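Local structure of octaprenyl-diphosphate synthase (Roseobacter denitrificans, 4JXN) at residues A64-C69 / P74-L79; E156-T161 / L174-G179; D200-A205 / P312-P317; M248-A253 / A263-T268. The protein probably elongates farnesyl diphosphate with five isopentenyl units, using magnesium, to give the all-trans-octaprenyl diphosphate from which quinone side chains are made. One frame throughout, in Å; residues are numbered along the deposited sequence.

Contact 1: A64-C69 / P74-L79; sequences AAAHLC and PFHINL
His-67 and His-76 bring their imidazoles together in an offset edge-to-face pair, the edge of His-76 turned toward the face of His-67. The planes stand at 82°, almost perpendicular, with the ring centroids 5.3 Å apart. The touch itself is made by CE1 of His-76, which lies 4.0 Å from NE2 of His-67. NE2 of His-67 is hydrogen-bonded to Asp-22, which would help to fix the rotation of the ring, and the carboxylate would be expected to polarise it. By contrast, ND1 of His-76 is buried here with no polar partner in the model.

The aliphatic part is closer. Ala-66 CB meets His-76 CB at 3.6 Å, where the two backbones come nearest, with CA atoms of Ala-66 and His-76 6.4 Å apart. CG of His-76 sits between its own backbone N and carbonyl carbon (chi1 62°), and from there the ring reaches across to His-67, while CD1 of Ile-77 covers one of its faces. Were His-76 an alanine, the CB contact with Ala-66 could remain, but the face of His-67 would probably lose its aromatic mate.

No hydrogen bond crosses between the two segments. The contact joins consecutive helices of the all-helical prenyltransferase fold, the end of helix 57-68 and the start of helix 75-94, across a short loop from which Tyr-71 adds a ring against His-76. Helix 9-34 packs on both histidines through Leu-19 and Asp-22, helix 170-196 on Cys-69, Phe-75 and Leu-79, and helix 317-330 on Ala-64 and Leu-68.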
loop_
_atom_site.group_PDB
_atom_site.type_symbol
_atom_site.label_atom_id
_atom_site.label_comp_id
_atom_site.label_asym_id
_atom_site.label_seq_id
_atom_site.Cartn_x
_atom_site.Cartn_y
_atom_site.Cartn_z
ATOM N N ALA A 64 12.153 -7.261 21.013
ATOM C CA ALA A 64 13.372 -7.840 21.538
ATOM C C ALA A 64 14.516 -6.864 21.343
ATOM O O ALA A 64 15.319 -6.656 22.251
ATOM C CB ALA A 64 13.669 -9.143 20.859
ATOM N N ALA A 65 14.577 -6.262 20.157
ATOM C CA ALA A 65 15.676 -5.367 19.822
ATOM C C ALA A 65 15.637 -4.098 20.685
ATOM O O ALA A 65 16.668 -3.579 21.102
ATOM C CB ALA A 65 15.671 -5.019 18.349
ATOM N N ALA A 66 14.440 -3.617 20.961
ATOM C CA ALA A 66 14.278 -2.436 21.789
ATOM C C ALA A 66 14.753 -2.714 23.203
ATOM O O ALA A 66 15.539 -1.950 23.757
ATOM C CB ALA A 66 12.824 -1.999 21.791
ATOM N N HIS A 67 14.279 -3.810 23.783
ATOM C CA HIS A 67 14.672 -4.181 25.146
ATOM C C HIS A 67 16.174 -4.442 25.231
ATOM O O HIS A 67 16.850 -3.984 26.157
ATOM C CB HIS A 67 13.893 -5.402 25.624
ATOM C CG HIS A 67 12.444 -5.130 25.904
ATOM N ND1 HIS A 67 12.024 -4.176 26.806
ATOM C CD2 HIS A 67 11.320 -5.706 25.417
ATOM C CE1 HIS A 67 10.703 -4.164 26.850
ATOM N NE2 HIS A 67 10.253 -5.085 26.019
ATOM N N LEU A 68 16.705 -5.147 24.241
ATOM C CA LEU A 68 18.139 -5.398 24.201
ATOM C C LEU A 68 18.963 -4.110 24.335
ATOM O O LEU A 68 20.041 -4.125 24.926
ATOM C CB LEU A 68 18.508 -6.143 22.920
ATOM C CG LEU A 68 19.985 -6.440 22.647
ATOM C CD1 LEU A 68 20.628 -7.289 23.733
ATOM C CD2 LEU A 68 20.096 -7.118 21.297
ATOM N N CYS A 69 18.457 -3.007 23.790
ATOM C CA CYS A 69 19.160 -1.717 23.846
ATOM C C CYS A 69 18.662 -0.789 24.976
ATOM O O CYS A 69 18.986 0.399 24.998
ATOM C CB CYS A 69 19.040 -1.017 22.489
ATOM S SG CYS A 69 19.674 -1.980 21.092
ATOM N N PRO A 74 7.297 3.915 24.822
ATOM C CA PRO A 74 6.128 3.172 24.321
ATOM C C PRO A 74 6.135 2.787 22.841
ATOM O O PRO A 74 5.318 1.952 22.418
ATOM C CB PRO A 74 4.994 4.169 24.548
ATOM C CG PRO A 74 5.639 5.503 24.310
ATOM C CD PRO A 74 7.099 5.375 24.679
ATOM N N PHE A 75 7.036 3.380 22.057
ATOM C CA PHE A 75 6.919 3.323 20.595
ATOM C C PHE A 75 7.354 2.003 19.953
ATOM O O PHE A 75 6.943 1.702 18.833
ATOM C CB PHE A 75 7.635 4.519 19.968
ATOM C CG PHE A 75 7.022 5.848 20.344
ATOM C CD1 PHE A 75 5.644 6.054 20.233
ATOM C CD2 PHE A 75 7.813 6.890 20.808
ATOM C CE1 PHE A 75 5.076 7.269 20.579
ATOM C CE2 PHE A 75 7.248 8.106 21.155
ATOM C CZ PHE A 75 5.882 8.295 21.038
ATOM N N HIS A 76 8.166 1.219 20.660
ATOM C CA HIS A 76 8.494 -0.159 20.249
ATOM C C HIS A 76 7.232 -0.991 20.011
ATOM O O HIS A 76 7.190 -1.846 19.118
ATOM C CB HIS A 76 9.440 -0.818 21.266
ATOM C CG HIS A 76 8.869 -0.956 22.644
ATOM N ND1 HIS A 76 8.904 -2.143 23.344
ATOM C CD2 HIS A 76 8.247 -0.063 23.451
ATOM C CE1 HIS A 76 8.332 -1.973 24.523
ATOM N NE2 HIS A 76 7.924 -0.721 24.612
ATOM N N ILE A 77 6.190 -0.680 20.779
ATOM C CA ILE A 77 4.862 -1.258 20.587
ATOM C C ILE A 77 4.256 -0.821 19.251
ATOM O O ILE A 77 3.717 -1.643 18.478
ATOM C CB ILE A 77 3.901 -0.837 21.730
ATOM C CG1 ILE A 77 4.506 -1.144 23.101
ATOM C CG2 ILE A 77 2.561 -1.554 21.607
ATOM C CD1 ILE A 77 4.901 -2.600 23.281
ATOM N N ASN A 78 4.343 0.477 18.970
ATOM C CA ASN A 78 3.871 0.987 17.667
ATOM C C ASN A 78 4.599 0.267 16.540
ATOM O O ASN A 78 3.989 -0.257 15.598
ATOM C CB ASN A 78 4.112 2.492 17.521
ATOM C CG ASN A 78 3.461 3.320 18.622
ATOM O OD1 ASN A 78 3.305 2.872 19.757
ATOM N ND2 ASN A 78 3.091 4.549 18.282
ATOM N N LEU A 79 5.923 0.238 16.654
ATOM C CA LEU A 79 6.763 -0.299 15.596
ATOM C C LEU A 79 6.554 -1.790 15.365
ATOM O O LEU A 79 6.605 -2.249 14.235
ATOM C CB LEU A 79 8.230 -0.005 15.901
ATOM C CG LEU A 79 8.559 1.485 15.881
ATOM C CD1 LEU A 79 10.012 1.717 16.280
ATOM C CD2 LEU A 79 8.236 2.049 14.502
#

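Contact 2: E156-T161 / L174-G179; sequences EVLQLT and LQVVRG
Leu-158 and Val-176, which bury equal and the largest areas here, meet through methyl groups: CD2 of Leu-158 lies 4.0 Å from CG2 of Val-176, and CG of Leu-158 is nearly as close to the same methyl. The leucine has CG anti to the backbone N (chi1 -177°), which carries its CD2 branch into the space between the helices. There CD2 also borders Gln-175, at 4.0 Å from OE1 and 4.1 Å from CB, so that one methyl rests against two successive residues of helix 170-196.

The other branch of Val-176 faces Gln-159. Its CG1 stands 4.1 Å from CG of Gln-159, whose extended chain passes the valine at about a right angle and offers its aliphatic part. Val-176 is thus flanked by Leu-158 on one methyl and by Gln-159 on the other. The CA atoms of Gln-159 and Val-176 are the nearest pair, 6.2 Å apart.

The two helical segments run roughly antiparallel, at 143° with axes 9.0 Å apart, as successive helices of the all-helical prenyltransferase fold. Beyond them the second subunit packs on Glu-156, Val-157, Thr-161 and Gln-175, and Arg-178 forms a salt bridge to Asp-211 of helix 200-224. The association of the segments rests on van der Waals contact, mostly between aliphatic groups, with the Gln-175 amide oxygen alongside a leucine methyl and making no hydrogen bond across.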
loop_
_atom_site.group_PDB
_atom_site.type_symbol
_atom_site.label_atom_id
_atom_site.label_comp_id
_atom_site.label_asym_id
_atom_site.label_seq_id
_atom_site.Cartn_x
_atom_site.Cartn_y
_atom_site.Cartn_z
ATOM N N GLU A 156 8.712 -8.694 -4.672
ATOM C CA GLU A 156 7.440 -9.264 -5.147
ATOM C C GLU A 156 7.331 -9.245 -6.681
ATOM O O GLU A 156 6.875 -10.211 -7.293
ATOM C CB GLU A 156 6.236 -8.529 -4.522
ATOM C CG GLU A 156 5.977 -8.813 -3.039
ATOM C CD GLU A 156 4.772 -8.051 -2.473
ATOM O OE1 GLU A 156 4.652 -6.824 -2.690
ATOM O OE2 GLU A 156 3.933 -8.672 -1.788
ATOM N N VAL A 157 7.763 -8.148 -7.295
ATOM C CA VAL A 157 7.710 -8.000 -8.748
ATOM C C VAL A 157 8.833 -8.781 -9.411
ATOM O O VAL A 157 8.620 -9.425 -10.440
ATOM C CB VAL A 157 7.821 -6.522 -9.168
ATOM C CG1 VAL A 157 7.953 -6.396 -10.682
ATOM C CG2 VAL A 157 6.616 -5.740 -8.662
ATOM N N LEU A 158 10.031 -8.695 -8.835
ATOM C CA LEU A 158 11.167 -9.493 -9.295
ATOM C C LEU A 158 10.829 -10.979 -9.267
ATOM O O LEU A 158 11.294 -11.748 -10.104
ATOM C CB LEU A 158 12.402 -9.230 -8.430
ATOM C CG LEU A 158 13.714 -9.933 -8.811
ATOM C CD1 LEU A 158 14.127 -9.617 -10.241
ATOM C CD2 LEU A 158 14.830 -9.555 -7.846
ATOM N N GLN A 159 10.011 -11.373 -8.303
ATOM C CA GLN A 159 9.560 -12.746 -8.203
ATOM C C GLN A 159 8.758 -13.137 -9.439
ATOM O O GLN A 159 8.956 -14.224 -9.979
ATOM C CB GLN A 159 8.725 -12.943 -6.936
ATOM C CG GLN A 159 8.654 -14.386 -6.469
ATOM C CD GLN A 159 7.833 -14.560 -5.206
ATOM O OE1 GLN A 159 7.461 -15.679 -4.844
ATOM N NE2 GLN A 159 7.544 -13.454 -4.527
ATOM N N LEU A 160 7.869 -12.253 -9.894
ATOM C CA LEU A 160 7.050 -12.541 -11.078
ATOM C C LEU A 160 7.922 -13.022 -12.221
ATOM O O LEU A 160 7.673 -14.075 -12.811
ATOM C CB LEU A 160 6.277 -11.306 -11.547
ATOM C CG LEU A 160 5.207 -10.736 -10.619
ATOM C CD1 LEU A 160 4.549 -9.535 -11.284
ATOM C CD2 LEU A 160 4.172 -11.795 -10.264
ATOM N N THR A 161 8.955 -12.240 -12.513
ATOM C CA THR A 161 9.852 -12.509 -13.630
ATOM C C THR A 161 10.723 -13.741 -13.370
ATOM O O THR A 161 10.800 -14.643 -14.203
ATOM C CB THR A 161 10.766 -11.296 -13.902
ATOM O OG1 THR A 161 11.643 -11.095 -12.789
ATOM C CG2 THR A 161 9.942 -10.024 -14.119
ATOM N N LEU A 174 18.686 -14.795 -3.873
ATOM C CA LEU A 174 18.976 -14.115 -2.592
ATOM C C LEU A 174 18.341 -12.723 -2.525
ATOM O O LEU A 174 17.822 -12.331 -1.479
ATOM C CB LEU A 174 20.489 -14.043 -2.342
ATOM C CG LEU A 174 21.174 -15.240 -1.648
ATOM C CD1 LEU A 174 20.460 -16.579 -1.845
ATOM C CD2 LEU A 174 22.638 -15.345 -2.075
ATOM N N GLN A 175 18.352 -12.013 -3.654
ATOM C CA GLN A 175 17.644 -10.732 -3.797
ATOM C C GLN A 175 16.154 -10.911 -3.609
ATOM O O GLN A 175 15.510 -10.131 -2.916
ATOM C CB GLN A 175 17.898 -10.111 -5.173
ATOM C CG GLN A 175 19.343 -9.697 -5.412
ATOM C CD GLN A 175 19.627 -9.319 -6.856
ATOM O OE1 GLN A 175 18.847 -9.615 -7.766
ATOM N NE2 GLN A 175 20.757 -8.658 -7.072
ATOM N N VAL A 176 15.608 -11.959 -4.208
ATOM C CA VAL A 176 14.182 -12.251 -4.053
ATOM C C VAL A 176 13.852 -12.523 -2.585
ATOM O O VAL A 176 12.834 -12.074 -2.066
ATOM C CB VAL A 176 13.751 -13.468 -4.912
ATOM C CG1 VAL A 176 12.293 -13.835 -4.657
ATOM C CG2 VAL A 176 13.983 -13.198 -6.397
ATOM N N VAL A 177 14.734 -13.272 -1.935
ATOM C CA VAL A 177 14.567 -13.660 -0.539
ATOM C C VAL A 177 14.591 -12.445 0.386
ATOM O O VAL A 177 13.747 -12.327 1.287
ATOM C CB VAL A 177 15.672 -14.663 -0.136
ATOM C CG1 VAL A 177 15.767 -14.805 1.372
ATOM C CG2 VAL A 177 15.405 -16.014 -0.795
ATOM N N ARG A 178 15.559 -11.554 0.164
ATOM C CA ARG A 178 15.633 -10.311 0.922
ATOM C C ARG A 178 14.324 -9.539 0.821
ATOM O O ARG A 178 13.703 -9.210 1.833
ATOM C CB ARG A 178 16.788 -9.454 0.432
ATOM C CG ARG A 178 18.155 -10.078 0.687
ATOM C CD ARG A 178 19.165 -9.031 1.090
ATOM N NE ARG A 178 20.310 -9.595 1.787
ATOM C CZ ARG A 178 21.309 -10.251 1.201
ATOM N NH1 ARG A 178 22.307 -10.704 1.948
ATOM N NH2 ARG A 178 21.321 -10.467 -0.114
ATOM N N GLY A 179 13.889 -9.285 -0.405
ATOM C CA GLY A 179 12.642 -8.573 -0.625
ATOM C C GLY A 179 11.474 -9.251 0.059
ATOM O O GLY A 179 10.881 -8.710 0.992
#

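Contact 3: D200-A205 / P312-P317; sequences DDHVAA and PLPAHP
The imidazole of His-202 is packed against Leu-313 and Pro-314, and this is the tight part of the contact. The CD2 methyl of Leu-313 lies over one face of the ring in a CH-pi contact, 3.8 Å from the centroid and 22° off the normal. It is displaced toward the rim, with its nearest ring atom, CG of His-202, at 3.5 Å and ND1 of His-202 at 3.7 Å. At the far end of the ring, CE1 of His-202 meets CD of Pro-314 at 3.5 Å, so the proline approaches between the two nitrogens while the leucine methyl lies nearer CG. The chi1 of -71° places CG of His-202 beside its backbone N, and the ring is carried from the helix toward the loop. With a serine at His-202, the CD2 methyl of Leu-313 is likely to lose the ring face it rests on.

Away from the ring the fit is looser. CB of Ala-205 and CG of Pro-312 face each other at 4.6 Å. Asp-201 is exposed, as are Pro-312 and Pro-314, and marks the solvent side; its OD2 lies in plane at the edge of the His-202 ring. On the inner side, Leu-313 is buried and packs on Leu-68 of helix 57-68. Further along the loop, His-316 is the N-cap of helix 317-330, its ND1 accepting from the backbone N of Val-318.

No hydrogen bond crosses between segments 200-205 and 312-317: the start of the helix and the proline-rich loop are held by apolar contact, with a histidine ring as the flat surface.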
loop_
_atom_site.group_PDB
_atom_site.type_symbol
_atom_site.label_atom_id
_atom_site.label_comp_id
_atom_site.label_asym_id
_atom_site.label_seq_id
_atom_site.Cartn_x
_atom_site.Cartn_y
_atom_site.Cartn_z
ATOM N N ASP A 200 25.451 3.480 16.336
ATOM C CA ASP A 200 25.382 2.982 14.957
ATOM C C ASP A 200 25.952 1.577 14.743
ATOM O O ASP A 200 25.510 0.871 13.842
ATOM C CB ASP A 200 26.070 3.962 14.001
ATOM C CG ASP A 200 25.309 5.266 13.859
ATOM O OD1 ASP A 200 24.093 5.223 13.572
ATOM O OD2 ASP A 200 25.927 6.335 14.033
ATOM N N ASP A 201 26.937 1.180 15.542
ATOM C CA ASP A 201 27.466 -0.185 15.468
ATOM C C ASP A 201 26.430 -1.212 15.965
ATOM O O ASP A 201 26.209 -2.240 15.323
ATOM C CB ASP A 201 28.822 -0.321 16.203
ATOM C CG ASP A 201 28.765 0.097 17.672
ATOM O OD1 ASP A 201 27.936 0.960 18.033
ATOM O OD2 ASP A 201 29.571 -0.434 18.467
ATOM N N HIS A 202 25.781 -0.924 17.091
ATOM C CA HIS A 202 24.744 -1.809 17.614
ATOM C C HIS A 202 23.617 -1.976 16.579
ATOM O O HIS A 202 23.047 -3.052 16.431
ATOM C CB HIS A 202 24.169 -1.273 18.935
ATOM C CG HIS A 202 25.107 -1.365 20.101
ATOM N ND1 HIS A 202 24.664 -1.511 21.400
ATOM C CD2 HIS A 202 26.459 -1.328 20.169
ATOM C CE1 HIS A 202 25.703 -1.562 22.216
ATOM N NE2 HIS A 202 26.803 -1.452 21.495
ATOM N N VAL A 203 23.326 -0.906 15.849
ATOM C CA VAL A 203 22.217 -0.872 14.891
ATOM C C VAL A 203 22.520 -1.707 13.643
ATOM O O VAL A 203 21.708 -2.524 13.212
ATOM C CB VAL A 203 21.884 0.596 14.518
ATOM C CG1 VAL A 203 20.846 0.668 13.410
ATOM C CG2 VAL A 203 21.421 1.374 15.757
ATOM N N ALA A 204 23.693 -1.494 13.067
ATOM C CA ALA A 204 24.163 -2.305 11.952
ATOM C C ALA A 204 24.167 -3.799 12.275
ATOM O O ALA A 204 23.863 -4.619 11.410
ATOM C CB ALA A 204 25.562 -1.865 11.556
ATOM N N ALA A 205 24.535 -4.148 13.511
ATOM C CA ALA A 205 24.546 -5.549 13.961
ATOM C C ALA A 205 23.130 -6.118 14.082
ATOM O O ALA A 205 22.876 -7.297 13.806
ATOM C CB ALA A 205 25.271 -5.678 15.294
ATOM N N PRO A 312 29.688 -8.136 18.920
ATOM C CA PRO A 312 30.191 -6.929 19.589
ATOM C C PRO A 312 29.272 -6.392 20.689
ATOM O O PRO A 312 29.744 -5.740 21.623
ATOM C CB PRO A 312 30.294 -5.916 18.446
ATOM C CG PRO A 312 29.278 -6.371 17.460
ATOM C CD PRO A 312 29.319 -7.866 17.520
ATOM N N LEU A 313 27.976 -6.672 20.574
ATOM C CA LEU A 313 27.004 -6.224 21.562
ATOM C C LEU A 313 27.413 -6.689 22.952
ATOM O O LEU A 313 27.982 -7.771 23.101
ATOM C CB LEU A 313 25.604 -6.766 21.253
ATOM C CG LEU A 313 24.956 -6.369 19.924
ATOM C CD1 LEU A 313 23.652 -7.123 19.722
ATOM C CD2 LEU A 313 24.718 -4.872 19.872
ATOM N N PRO A 314 27.124 -5.869 23.974
ATOM C CA PRO A 314 27.373 -6.305 25.338
ATOM C C PRO A 314 26.330 -7.335 25.759
ATOM O O PRO A 314 25.196 -7.282 25.281
ATOM C CB PRO A 314 27.240 -5.015 26.149
ATOM C CG PRO A 314 26.302 -4.164 25.364
ATOM C CD PRO A 314 26.465 -4.550 23.920
ATOM N N ALA A 315 26.724 -8.251 26.645
ATOM C CA ALA A 315 25.884 -9.379 27.059
ATOM C C ALA A 315 24.585 -8.908 27.687
ATOM O O ALA A 315 24.533 -7.868 28.340
ATOM C CB ALA A 315 26.634 -10.285 28.025
ATOM N N HIS A 316 23.536 -9.695 27.493
ATOM C CA HIS A 316 22.195 -9.282 27.864
ATOM C C HIS A 316 21.226 -10.447 27.618
ATOM O O HIS A 316 21.360 -11.160 26.625
ATOM C CB HIS A 316 21.782 -8.064 27.023
ATOM C CG HIS A 316 20.446 -7.512 27.390
ATOM N ND1 HIS A 316 19.275 -8.019 26.880
ATOM C CD2 HIS A 316 20.087 -6.525 28.243
ATOM C CE1 HIS A 316 18.249 -7.368 27.396
ATOM N NE2 HIS A 316 18.717 -6.450 28.220
ATOM N N PRO A 317 20.245 -10.643 28.508
ATOM C CA PRO A 317 19.343 -11.807 28.389
ATOM C C PRO A 317 18.601 -11.929 27.075
ATOM O O PRO A 317 18.275 -13.034 26.655
ATOM C CB PRO A 317 18.332 -11.601 29.519
ATOM C CG PRO A 317 19.018 -10.693 30.486
ATOM C CD PRO A 317 19.952 -9.829 29.700
#

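Contact 4: M248-A253 / A263-T268; sequences MPLIKA and AFWVRT
Leu-250 is the first residue of segment 248-253 to meet the other helix, its CD2 methyl lying 3.9 Å from both CZ3 and CH2 of Trp-265. The leucine thus touches two outer carbons of the six-membered ring. CG of the leucine is beside the backbone N (chi1 -62°), which brings the branched end nearer to the indole than the direction of its CB would suggest.

One turn later Ala-253 points at the same indole, its CB 3.9 Å from CZ2 of Trp-265. The carbonyl of Ala-253 adds a polar link through one water: NE1 of Trp-265 donates to it at 2.7 Å, with the water in the indole plane at the ring edge, and the water in turn gives a weak bond to Ala-253 O at 3.0 Å. The buried indole N-H is thereby satisfied by solvent that also joins the two helices.

Trp-265 is itself supported from its own helix, where CD2 of Phe-264 lies over one face of the indole. The next turn is fastened at Phe-264 O, which accepts from OG1 of Thr-268 at 2.8 Å and from N of Thr-268 on the opposite face of the carbonyl plane.

Between the two segments the link runs through one tryptophan, packing two short consecutive helices of the all-helical prenyltransferase fold far from the chain's centre. Helix 278-288 covers them with Leu-286 on Ala-253 and Leu-285 on Trp-265, Leu-166 adds a further side chain to the indole, and helices 170-196 and 291-309 pack against other residues of 248-253.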
loop_
_atom_site.group_PDB
_atom_site.type_symbol
_atom_site.label_atom_id
_atom_site.label_comp_id
_atom_site.label_asym_id
_atom_site.label_seq_id
_atom_site.Cartn_x
_atom_site.Cartn_y
_atom_site.Cartn_z
ATOM N N MET A 248 15.739 -22.534 -3.879
ATOM C CA MET A 248 17.188 -22.748 -3.962
ATOM C C MET A 248 17.564 -24.177 -4.371
ATOM O O MET A 248 18.456 -24.360 -5.201
ATOM C CB MET A 248 17.877 -22.398 -2.642
ATOM C CG MET A 248 19.398 -22.499 -2.708
ATOM S SD MET A 248 20.243 -21.849 -1.252
ATOM C CE MET A 248 20.197 -20.088 -1.598
ATOM N N PRO A 249 16.927 -25.192 -3.765
ATOM C CA PRO A 249 17.201 -26.572 -4.207
ATOM C C PRO A 249 17.025 -26.781 -5.716
ATOM O O PRO A 249 17.800 -27.522 -6.341
ATOM C CB PRO A 249 16.157 -27.394 -3.453
ATOM C CG PRO A 249 15.787 -26.562 -2.274
ATOM C CD PRO A 249 15.833 -25.159 -2.785
ATOM N N LEU A 250 16.031 -26.108 -6.299
ATOM C CA LEU A 250 15.792 -26.188 -7.745
ATOM C C LEU A 250 16.861 -25.467 -8.536
ATOM O O LEU A 250 17.276 -25.931 -9.596
ATOM C CB LEU A 250 14.403 -25.656 -8.105
ATOM C CG LEU A 250 13.251 -26.457 -7.483
ATOM C CD1 LEU A 250 11.941 -25.691 -7.591
ATOM C CD2 LEU A 250 13.121 -27.828 -8.132
ATOM N N ILE A 251 17.325 -24.338 -8.017
ATOM C CA ILE A 251 18.366 -23.581 -8.700
ATOM C C ILE A 251 19.658 -24.373 -8.762
ATOM O O ILE A 251 20.364 -24.396 -9.787
ATOM C CB ILE A 251 18.646 -22.236 -7.984
ATOM C CG1 ILE A 251 17.459 -21.292 -8.149
ATOM C CG2 ILE A 251 19.904 -21.571 -8.539
ATOM C CD1 ILE A 251 17.454 -20.143 -7.167
ATOM N N LYS A 252 19.992 -24.967 -7.629
ATOM C CA LYS A 252 21.197 -25.752 -7.521
ATOM C C LYS A 252 21.118 -27.019 -8.392
ATOM O O LYS A 252 22.139 -27.476 -8.914
ATOM C CB LYS A 252 21.432 -26.119 -6.058
ATOM C CG LYS A 252 21.954 -24.980 -5.198
ATOM C CD LYS A 252 22.522 -25.521 -3.892
ATOM C CE LYS A 252 23.008 -24.420 -2.957
ATOM N NZ LYS A 252 24.347 -23.908 -3.351
ATOM N N ALA A 253 19.916 -27.584 -8.544
ATOM C CA ALA A 253 19.720 -28.746 -9.438
ATOM C C ALA A 253 19.863 -28.343 -10.899
ATOM O O ALA A 253 20.661 -28.929 -11.646
ATOM C CB ALA A 253 18.369 -29.391 -9.203
ATOM N N ALA A 263 15.940 -30.341 -20.405
ATOM C CA ALA A 263 14.665 -30.535 -21.107
ATOM C C ALA A 263 13.538 -30.792 -20.135
ATOM O O ALA A 263 12.440 -30.244 -20.286
ATOM C CB ALA A 263 14.773 -31.674 -22.110
ATOM N N PHE A 264 13.816 -31.615 -19.125
ATOM C CA PHE A 264 12.865 -31.829 -18.043
ATOM C C PHE A 264 12.572 -30.520 -17.279
ATOM O O PHE A 264 11.426 -30.253 -16.938
ATOM C CB PHE A 264 13.388 -32.889 -17.068
ATOM C CG PHE A 264 12.475 -33.128 -15.896
ATOM C CD1 PHE A 264 11.355 -33.935 -16.037
ATOM C CD2 PHE A 264 12.720 -32.535 -14.668
ATOM C CE1 PHE A 264 10.503 -34.156 -14.972
ATOM C CE2 PHE A 264 11.875 -32.748 -13.600
ATOM C CZ PHE A 264 10.761 -33.560 -13.752
ATOM N N TRP A 265 13.597 -29.715 -16.993
ATOM C CA TRP A 265 13.386 -28.450 -16.269
ATOM C C TRP A 265 12.666 -27.427 -17.136
ATOM O O TRP A 265 11.706 -26.802 -16.696
ATOM C CB TRP A 265 14.705 -27.862 -15.760
ATOM C CG TRP A 265 15.347 -28.701 -14.703
ATOM C CD1 TRP A 265 16.588 -29.252 -14.739
ATOM C CD2 TRP A 265 14.766 -29.109 -13.461
ATOM N NE1 TRP A 265 16.817 -29.987 -13.612
ATOM C CE2 TRP A 265 15.721 -29.897 -12.797
ATOM C CE3 TRP A 265 13.525 -28.892 -12.853
ATOM C CZ2 TRP A 265 15.479 -30.481 -11.549
ATOM C CZ3 TRP A 265 13.290 -29.458 -11.617
ATOM C CH2 TRP A 265 14.266 -30.244 -10.975
ATOM N N VAL A 266 13.135 -27.278 -18.372
ATOM C CA VAL A 266 12.499 -26.410 -19.376
ATOM C C VAL A 266 10.998 -26.678 -19.514
ATOM O O VAL A 266 10.210 -25.759 -19.737
ATOM C CB VAL A 266 13.162 -26.605 -20.759
ATOM C CG1 VAL A 266 12.384 -25.879 -21.850
ATOM C CG2 VAL A 266 14.626 -26.154 -20.735
ATOM N N ARG A 267 10.617 -27.941 -19.359
ATOM C CA ARG A 267 9.251 -28.401 -19.600
ATOM C C ARG A 267 8.287 -28.208 -18.426
ATOM O O ARG A 267 7.139 -27.802 -18.623
ATOM C CB ARG A 267 9.291 -29.891 -19.983
ATOM C CG ARG A 267 7.931 -30.559 -20.170
ATOM C CD ARG A 267 8.052 -31.927 -20.847
ATOM N NE ARG A 267 8.662 -32.956 -19.996
ATOM C CZ ARG A 267 8.060 -33.547 -18.958
ATOM N NH1 ARG A 267 8.713 -34.468 -18.254
ATOM N NH2 ARG A 267 6.818 -33.227 -18.599
ATOM N N THR A 268 8.734 -28.551 -17.221
ATOM C CA THR A 268 7.867 -28.578 -16.030
ATOM C C THR A 268 7.793 -27.231 -15.291
ATOM O O THR A 268 6.979 -27.057 -14.372
ATOM C CB THR A 268 8.357 -29.645 -15.027
ATOM O OG1 THR A 268 9.760 -29.466 -14.784
ATOM C CG2 THR A 268 8.128 -31.050 -15.569
HETATM O O HOH W 1 19.107 -31.197 -12.753
#

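How the contacts relate
Contacts 1, 2 and 4 follow one another along the chain, whereas contact 3 pairs residues over 100 positions apart and encloses contact 4 in the loop it closes. Contacts 1 and 3 are neighbours at one end of the helical bundle, their centres 14 Å apart, and meet where Leu-68 packs on Leu-313 and His-316. Contacts 2 and 4 lie on the opposite side from contact 1, 18 Å apart between centres, and touch through CD1 of Leu-174 and CE of Met-248 at 3.5 Å. Contacts 1 and 4 are about 43 Å apart between centres. Helix 170-196 carries one segment of contact 2 and packs against segments of the other three, tying both ends of this synthase together.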